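Local structure of non-toxic crystal protein (Bacillus thuringiensis, 2D42) at residues 92-105 against 117-130. The protein is a non-toxic parasporal crystal protein of unknown function that closely resembles beta-pore-forming toxins in structure. Numbering follows the deposited sequence.
Sequences GVTAGTNITGKYFA and RIAFEGAVTNENKY
Val93 N donates to Val124 O at 2.9 Å, tying the end of strand 71-94 to the loop after strand 114-122. Asn98 OD1 is gripped twice: Thr125 OG1 donates on a lone pair at 2.6 Å, Asn126 ND2 from above the carbonyl plane at 2.9 Å, the two amides 85° apart. Both acceptors of Asn126 ND2, Asn98 OD1 and Tyr130 OH, lie in its amide plane, and Asn126 OD1 takes Asn128 N in an Asx turn, fixing that amide. Thr125 OG1 (chi1 59°, between backbone N and carbonyl carbon) also accepts from Ile99 N at 3.3 Å. A water joins Thr100 OG1 to Tyr130 OH. Gly101 to Ala105 pairs antiparallel with Gly122 to Ile118 through six N-H...O bonds, axes of strand pieces 101-105 and 117-122 at 154°. Tyr103 CB lies over the Phe120 ring, 3.6 Å from its centroid, a CH-pi contact. On the other face Phe104 CE1 meets Ala119 CB at 3.3 Å and Phe104 CD1 abuts the Arg117 guanidinium edge. The hairpin is thus amphipathic, Lys102 and Phe104 exposed, consistent with the membrane-insertion hairpin of aerolysin-type toxins. Its buried face packs Phe120 on Thr85, Tyr103 on Leu40 of strand 36-43, Ile118 on strand 219-244.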
ATOM      1  N   GLY A  92      -8.627   2.866 -10.467  1.00 26.38           N
ATOM      2  CA  GLY A  92      -7.605   3.879 -10.311  1.00 26.48           C
ATOM      3  C   GLY A  92      -7.612   4.958 -11.380  1.00 26.59           C
ATOM      4  O   GLY A  92      -8.581   5.132 -12.118  1.00 26.72           O
ATOM      5  N   VAL A  93      -6.502   5.681 -11.465  1.00 27.66           N
ATOM      6  CA  VAL A  93      -6.370   6.764 -12.423  1.00 28.21           C
ATOM      7  C   VAL A  93      -4.900   6.926 -12.782  1.00 27.93           C
ATOM      8  O   VAL A  93      -4.029   6.530 -12.009  1.00 29.68           O
ATOM      9  CB  VAL A  93      -6.917   8.084 -11.825  1.00 26.88           C
ATOM     10  CG1 VAL A  93      -6.134   8.457 -10.560  1.00 25.38           C
ATOM     11  CG2 VAL A  93      -6.837   9.207 -12.866  1.00 27.70           C
ATOM     12  N   THR A  94      -4.627   7.484 -13.959  1.00 28.31           N
ATOM     13  CA  THR A  94      -3.250   7.702 -14.401  1.00 27.64           C
ATOM     14  C   THR A  94      -3.136   8.841 -15.406  1.00 28.42           C
ATOM     15  O   THR A  94      -4.066   9.114 -16.169  1.00 29.47           O
ATOM     16  CB  THR A  94      -2.649   6.433 -15.059  1.00 25.31           C
ATOM     17  OG1 THR A  94      -1.274   6.669 -15.389  1.00 27.02           O
ATOM     18  CG2 THR A  94      -3.406   6.076 -16.323  1.00 26.10           C
ATOM     19  N   ALA A  95      -1.981   9.497 -15.400  1.00 28.41           N
ATOM     20  CA  ALA A  95      -1.707  10.589 -16.313  1.00 30.89           C
ATOM     21  C   ALA A  95      -0.727  10.072 -17.361  1.00 32.07           C
ATOM     22  O   ALA A  95      -0.112  10.849 -18.095  1.00 31.20           O
ATOM     23  CB  ALA A  95      -1.102  11.772 -15.557  1.00 29.18           C
ATOM     24  N   GLY A  96      -0.579   8.751 -17.420  1.00 31.38           N
ATOM     25  CA  GLY A  96       0.327   8.160 -18.389  1.00 31.97           C
ATOM     26  C   GLY A  96       1.632   7.639 -17.812  1.00 32.48           C
ATOM     27  O   GLY A  96       2.423   7.024 -18.526  1.00 34.67           O
ATOM     28  N   THR A  97       1.866   7.877 -16.526  1.00 32.81           N
ATOM     29  CA  THR A  97       3.094   7.411 -15.876  1.00 32.79           C
ATOM     30  C   THR A  97       2.772   6.619 -14.613  1.00 32.31           C
ATOM     31  O   THR A  97       1.963   7.053 -13.792  1.00 30.38           O
ATOM     32  CB  THR A  97       3.999   8.593 -15.470  1.00 35.25           C
ATOM     33  OG1 THR A  97       4.337   9.354 -16.633  1.00 38.77           O
ATOM     34  CG2 THR A  97       5.281   8.088 -14.811  1.00 36.08           C
ATOM     35  N   ASN A  98       3.398   5.458 -14.447  1.00 32.23           N
ATOM     36  CA  ASN A  98       3.123   4.675 -13.252  1.00 31.82           C
ATOM     37  C   ASN A  98       3.798   5.295 -12.044  1.00 30.23           C
ATOM     38  O   ASN A  98       4.930   5.759 -12.125  1.00 31.75           O
ATOM     39  CB  ASN A  98       3.560   3.226 -13.433  1.00 31.52           C
ATOM     40  CG  ASN A  98       2.535   2.413 -14.193  1.00 33.74           C
ATOM     41  OD1 ASN A  98       1.337   2.490 -13.911  1.00 33.14           O
ATOM     42  ND2 ASN A  98       2.992   1.626 -15.154  1.00 33.98           N
ATOM     43  N   ILE A  99       3.078   5.325 -10.931  1.00 29.61           N
ATOM     44  CA  ILE A  99       3.606   5.889  -9.694  1.00 29.70           C
ATOM     45  C   ILE A  99       3.408   4.901  -8.554  1.00 30.65           C
ATOM     46  O   ILE A  99       2.287   4.488  -8.265  1.00 31.17           O
ATOM     47  CB  ILE A  99       2.878   7.179  -9.295  1.00 29.88           C
ATOM     48  CG1 ILE A  99       2.873   8.174 -10.453  1.00 29.16           C
ATOM     49  CG2 ILE A  99       3.561   7.801  -8.084  1.00 28.13           C
ATOM     50  CD1 ILE A  99       1.905   9.313 -10.232  1.00 27.31           C
ATOM     51  N   THR A 100       4.501   4.518  -7.913  1.00 30.96           N
ATOM     52  CA  THR A 100       4.421   3.602  -6.793  1.00 32.78           C
ATOM     53  C   THR A 100       4.386   4.391  -5.490  1.00 32.48           C
ATOM     54  O   THR A 100       5.272   5.194  -5.224  1.00 33.17           O
ATOM     55  CB  THR A 100       5.621   2.656  -6.777  1.00 33.41           C
ATOM     56  OG1 THR A 100       5.558   1.796  -7.922  1.00 35.10           O
ATOM     57  CG2 THR A 100       5.615   1.811  -5.511  1.00 36.20           C
ATOM     58  N   GLY A 101       3.345   4.178  -4.692  1.00 32.97           N
ATOM     59  CA  GLY A 101       3.241   4.875  -3.420  1.00 33.69           C
ATOM     60  C   GLY A 101       3.528   3.967  -2.229  1.00 33.91           C
ATOM     61  O   GLY A 101       3.375   2.746  -2.317  1.00 31.05           O
ATOM     62  N   LYS A 102       3.958   4.562  -1.119  1.00 33.93           N
ATOM     63  CA  LYS A 102       4.246   3.815   0.107  1.00 36.33           C
ATOM     64  C   LYS A 102       3.102   4.150   1.062  1.00 34.72           C
ATOM     65  O   LYS A 102       2.757   5.321   1.216  1.00 34.02           O
ATOM     66  CB  LYS A 102       5.573   4.275   0.712  1.00 39.13           C
ATOM     67  CG  LYS A 102       6.351   3.196   1.457  1.00 45.15           C
ATOM     68  CD  LYS A 102       5.524   2.509   2.542  1.00 48.44           C
ATOM     69  CE  LYS A 102       6.389   1.554   3.357  1.00 51.54           C
ATOM     70  NZ  LYS A 102       7.164   0.613   2.496  1.00 51.90           N
ATOM     71  N   TYR A 103       2.508   3.137   1.691  1.00 32.30           N
ATOM     72  CA  TYR A 103       1.378   3.368   2.600  1.00 31.28           C
ATOM     73  C   TYR A 103       1.504   2.621   3.934  1.00 32.36           C
ATOM     74  O   TYR A 103       2.344   1.736   4.085  1.00 28.70           O
ATOM     75  CB  TYR A 103       0.077   2.947   1.920  1.00 32.40           C
ATOM     76  CG  TYR A 103      -0.100   3.479   0.512  1.00 35.00           C
ATOM     77  CD1 TYR A 103      -0.460   4.807   0.281  1.00 36.77           C
ATOM     78  CD2 TYR A 103       0.081   2.646  -0.589  1.00 36.47           C
ATOM     79  CE1 TYR A 103      -0.640   5.287  -1.016  1.00 38.24           C
ATOM     80  CE2 TYR A 103      -0.096   3.117  -1.889  1.00 38.06           C
ATOM     81  CZ  TYR A 103      -0.460   4.433  -2.094  1.00 36.02           C
ATOM     82  OH  TYR A 103      -0.682   4.878  -3.375  1.00 40.71           O
ATOM     83  N   PHE A 104       0.654   2.988   4.893  1.00 32.20           N
ATOM     84  CA  PHE A 104       0.648   2.379   6.224  1.00 33.42           C
ATOM     85  C   PHE A 104      -0.776   2.267   6.764  1.00 33.41           C
ATOM     86  O   PHE A 104      -1.692   2.931   6.281  1.00 33.34           O
ATOM     87  CB  PHE A 104       1.485   3.212   7.197  1.00 36.99           C
ATOM     88  CG  PHE A 104       2.964   3.145   6.937  1.00 41.96           C
ATOM     89  CD1 PHE A 104       3.748   2.151   7.525  1.00 42.39           C
ATOM     90  CD2 PHE A 104       3.574   4.066   6.087  1.00 44.37           C
ATOM     91  CE1 PHE A 104       5.114   2.077   7.268  1.00 43.76           C
ATOM     92  CE2 PHE A 104       4.944   3.999   5.824  1.00 45.80           C
ATOM     93  CZ  PHE A 104       5.714   3.000   6.417  1.00 44.33           C
ATOM     94  N   ALA A 105      -0.954   1.417   7.766  1.00 30.21           N
ATOM     95  CA  ALA A 105      -2.259   1.222   8.380  1.00 29.32           C
ATOM     96  C   ALA A 105      -2.085   0.556   9.740  1.00 26.87           C
ATOM     97  O   ALA A 105      -1.321  -0.401   9.879  1.00 26.13           O
ATOM     98  CB  ALA A 105      -3.136   0.370   7.485  1.00 28.13           C
ATOM     99  N   ARG A 117       1.023  -2.310  12.995  1.00 25.93           N
ATOM    100  CA  ARG A 117       1.086  -1.307  11.929  1.00 26.38           C
ATOM    101  C   ARG A 117       1.704  -1.972  10.706  1.00 24.40           C
ATOM    102  O   ARG A 117       2.841  -2.418  10.760  1.00 25.44           O
ATOM    103  CB  ARG A 117       1.962  -0.117  12.347  1.00 27.98           C
ATOM    104  CG  ARG A 117       1.832   1.106  11.426  1.00 33.65           C
ATOM    105  CD  ARG A 117       2.816   2.226  11.798  1.00 33.55           C
ATOM    106  NE  ARG A 117       4.080   2.065  11.087  1.00 40.64           N
ATOM    107  CZ  ARG A 117       5.277   1.966  11.663  1.00 42.12           C
ATOM    108  NH1 ARG A 117       5.401   2.013  12.984  1.00 39.87           N
ATOM    109  NH2 ARG A 117       6.356   1.808  10.904  1.00 44.35           N
ATOM    110  N   ILE A 118       0.958  -2.054   9.612  1.00 23.33           N
ATOM    111  CA  ILE A 118       1.494  -2.669   8.407  1.00 24.94           C
ATOM    112  C   ILE A 118       1.967  -1.584   7.447  1.00 26.60           C
ATOM    113  O   ILE A 118       1.586  -0.416   7.571  1.00 27.15           O
ATOM    114  CB  ILE A 118       0.446  -3.508   7.651  1.00 26.36           C
ATOM    115  CG1 ILE A 118      -0.656  -2.590   7.112  1.00 27.93           C
ATOM    116  CG2 ILE A 118      -0.128  -4.598   8.561  1.00 27.32           C
ATOM    117  CD1 ILE A 118      -1.485  -3.228   6.040  1.00 28.70           C
ATOM    118  N   ALA A 119       2.795  -1.990   6.492  1.00 25.97           N
ATOM    119  CA  ALA A 119       3.320  -1.091   5.476  1.00 27.27           C
ATOM    120  C   ALA A 119       3.138  -1.825   4.158  1.00 27.63           C
ATOM    121  O   ALA A 119       3.283  -3.056   4.096  1.00 25.85           O
ATOM    122  CB  ALA A 119       4.804  -0.808   5.722  1.00 25.13           C
ATOM    123  N   PHE A 120       2.779  -1.079   3.118  1.00 26.52           N
ATOM    124  CA  PHE A 120       2.600  -1.664   1.802  1.00 26.41           C
ATOM    125  C   PHE A 120       2.846  -0.652   0.693  1.00 28.11           C
ATOM    126  O   PHE A 120       2.891   0.564   0.939  1.00 25.00           O
ATOM    127  CB  PHE A 120       1.200  -2.290   1.679  1.00 29.34           C
ATOM    128  CG  PHE A 120       0.052  -1.309   1.792  1.00 29.34           C
ATOM    129  CD1 PHE A 120      -0.591  -0.837   0.648  1.00 29.59           C
ATOM    130  CD2 PHE A 120      -0.434  -0.920   3.035  1.00 27.76           C
ATOM    131  CE1 PHE A 120      -1.704  -0.001   0.741  1.00 29.60           C
ATOM    132  CE2 PHE A 120      -1.545  -0.083   3.143  1.00 30.61           C
ATOM    133  CZ  PHE A 120      -2.186   0.377   1.993  1.00 31.06           C
ATOM    134  N   GLU A 121       3.055  -1.160  -0.519  1.00 27.68           N
ATOM    135  CA  GLU A 121       3.280  -0.301  -1.673  1.00 29.44           C
ATOM    136  C   GLU A 121       2.233  -0.642  -2.717  1.00 30.42           C
ATOM    137  O   GLU A 121       1.701  -1.761  -2.748  1.00 28.87           O
ATOM    138  CB  GLU A 121       4.676  -0.513  -2.264  1.00 31.57           C
ATOM    139  CG  GLU A 121       5.811  -0.088  -1.363  1.00 34.03           C
ATOM    140  CD  GLU A 121       7.171  -0.259  -2.025  1.00 37.18           C
ATOM    141  OE1 GLU A 121       7.283  -1.073  -2.963  1.00 37.71           O
ATOM    142  OE2 GLU A 121       8.134   0.410  -1.598  1.00 40.17           O
ATOM    143  N   GLY A 122       1.937   0.325  -3.574  1.00 28.44           N
ATOM    144  CA  GLY A 122       0.945   0.104  -4.604  1.00 29.40           C
ATOM    145  C   GLY A 122       0.904   1.264  -5.579  1.00 31.74           C
ATOM    146  O   GLY A 122       1.446   2.341  -5.311  1.00 30.89           O
ATOM    147  N   ALA A 123       0.262   1.039  -6.717  1.00 30.26           N
ATOM    148  CA  ALA A 123       0.150   2.061  -7.744  1.00 29.84           C
ATOM    149  C   ALA A 123      -1.319   2.228  -8.082  1.00 28.87           C
ATOM    150  O   ALA A 123      -2.007   1.252  -8.386  1.00 27.25           O
ATOM    151  CB  ALA A 123       0.936   1.637  -8.991  1.00 29.99           C
ATOM    152  N   VAL A 124      -1.808   3.461  -8.006  1.00 27.07           N
ATOM    153  CA  VAL A 124      -3.206   3.722  -8.327  1.00 26.23           C
ATOM    154  C   VAL A 124      -3.316   3.821  -9.846  1.00 24.43           C
ATOM    155  O   VAL A 124      -4.415   3.897 -10.392  1.00 22.11           O
ATOM    156  CB  VAL A 124      -3.693   5.065  -7.713  1.00 27.74           C
ATOM    157  CG1 VAL A 124      -2.997   6.248  -8.403  1.00 23.91           C
ATOM    158  CG2 VAL A 124      -5.204   5.182  -7.850  1.00 24.89           C
ATOM    159  N   THR A 125      -2.161   3.788 -10.508  1.00 25.55           N
ATOM    160  CA  THR A 125      -2.073   3.934 -11.960  1.00 27.78           C
ATOM    161  C   THR A 125      -2.218   2.686 -12.815  1.00 29.26           C
ATOM    162  O   THR A 125      -2.245   2.781 -14.044  1.00 27.55           O
ATOM    163  CB  THR A 125      -0.753   4.611 -12.352  1.00 28.45           C
ATOM    164  OG1 THR A 125       0.346   3.826 -11.875  1.00 30.76           O
ATOM    165  CG2 THR A 125      -0.675   6.007 -11.748  1.00 29.30           C
ATOM    166  N   ASN A 126      -2.296   1.519 -12.185  1.00 28.63           N
ATOM    167  CA  ASN A 126      -2.462   0.287 -12.940  1.00 30.68           C
ATOM    168  C   ASN A 126      -3.069  -0.801 -12.058  1.00 29.92           C
ATOM    169  O   ASN A 126      -3.202  -0.629 -10.846  1.00 30.37           O
ATOM    170  CB  ASN A 126      -1.118  -0.169 -13.523  1.00 31.05           C
ATOM    171  CG  ASN A 126      -0.140  -0.610 -12.456  1.00 32.74           C
ATOM    172  OD1 ASN A 126      -0.400  -1.564 -11.719  1.00 29.36           O
ATOM    173  ND2 ASN A 126       0.995   0.078 -12.371  1.00 30.30           N
ATOM    174  N   GLU A 127      -3.440  -1.922 -12.661  1.00 31.13           N
ATOM    175  CA  GLU A 127      -4.052  -2.996 -11.900  1.00 31.58           C
ATOM    176  C   GLU A 127      -3.111  -4.151 -11.614  1.00 31.55           C
ATOM    177  O   GLU A 127      -3.561  -5.265 -11.352  1.00 29.68           O
ATOM    178  CB  GLU A 127      -5.297  -3.506 -12.631  1.00 34.96           C
ATOM    179  CG  GLU A 127      -6.378  -2.451 -12.803  1.00 38.46           C
ATOM    180  CD  GLU A 127      -7.588  -2.967 -13.561  1.00 40.88           C
ATOM    181  OE1 GLU A 127      -8.152  -3.999 -13.144  1.00 43.55           O
ATOM    182  OE2 GLU A 127      -7.984  -2.340 -14.564  1.00 41.54           O
ATOM    183  N   ASN A 128      -1.806  -3.891 -11.658  1.00 31.14           N
ATOM    184  CA  ASN A 128      -0.831  -4.937 -11.394  1.00 32.58           C
ATOM    185  C   ASN A 128      -0.673  -5.164  -9.895  1.00 33.33           C
ATOM    186  O   ASN A 128      -1.005  -4.307  -9.076  1.00 32.65           O
ATOM    187  CB  ASN A 128       0.542  -4.585 -11.985  1.00 34.48           C
ATOM    188  CG  ASN A 128       0.489  -4.276 -13.478  1.00 37.69           C
ATOM    189  OD1 ASN A 128      -0.244  -4.911 -14.233  1.00 37.18           O
ATOM    190  ND2 ASN A 128       1.290  -3.302 -13.907  1.00 37.69           N
ATOM    191  N   LYS A 129      -0.131  -6.320  -9.546  1.00 35.14           N
ATOM    192  CA  LYS A 129       0.091  -6.681  -8.159  1.00 35.09           C
ATOM    193  C   LYS A 129       1.440  -6.130  -7.708  1.00 34.58           C
ATOM    194  O   LYS A 129       2.440  -6.265  -8.408  1.00 34.68           O
ATOM    195  CB  LYS A 129       0.057  -8.207  -8.031  1.00 37.60           C
ATOM    196  CG  LYS A 129       0.191  -8.753  -6.631  1.00 41.68           C
ATOM    197  CD  LYS A 129      -0.085 -10.264  -6.626  1.00 45.99           C
ATOM    198  CE  LYS A 129       0.065 -10.885  -5.236  1.00 46.54           C
ATOM    199  NZ  LYS A 129       1.459 -10.830  -4.708  1.00 46.82           N
ATOM    200  N   TYR A 130       1.455  -5.492  -6.543  1.00 33.18           N
ATOM    201  CA  TYR A 130       2.675  -4.926  -5.985  1.00 33.55           C
ATOM    202  C   TYR A 130       2.969  -5.549  -4.627  1.00 32.88           C
ATOM    203  O   TYR A 130       2.142  -5.480  -3.711  1.00 31.71           O
ATOM    204  CB  TYR A 130       2.529  -3.414  -5.815  1.00 34.31           C
ATOM    205  CG  TYR A 130       2.675  -2.635  -7.096  1.00 35.32           C
ATOM    206  CD1 TYR A 130       3.816  -1.871  -7.336  1.00 36.39           C
ATOM    207  CD2 TYR A 130       1.673  -2.650  -8.060  1.00 34.17           C
ATOM    208  CE1 TYR A 130       3.957  -1.135  -8.510  1.00 35.88           C
ATOM    209  CE2 TYR A 130       1.802  -1.918  -9.239  1.00 38.77           C
ATOM    210  CZ  TYR A 130       2.951  -1.161  -9.453  1.00 36.53           C
ATOM    211  OH  TYR A 130       3.086  -0.424 -10.604  1.00 39.00           O
TER
HETATM  212  O   HOH W   1       4.435   1.780 -10.465  1.00 45.16           O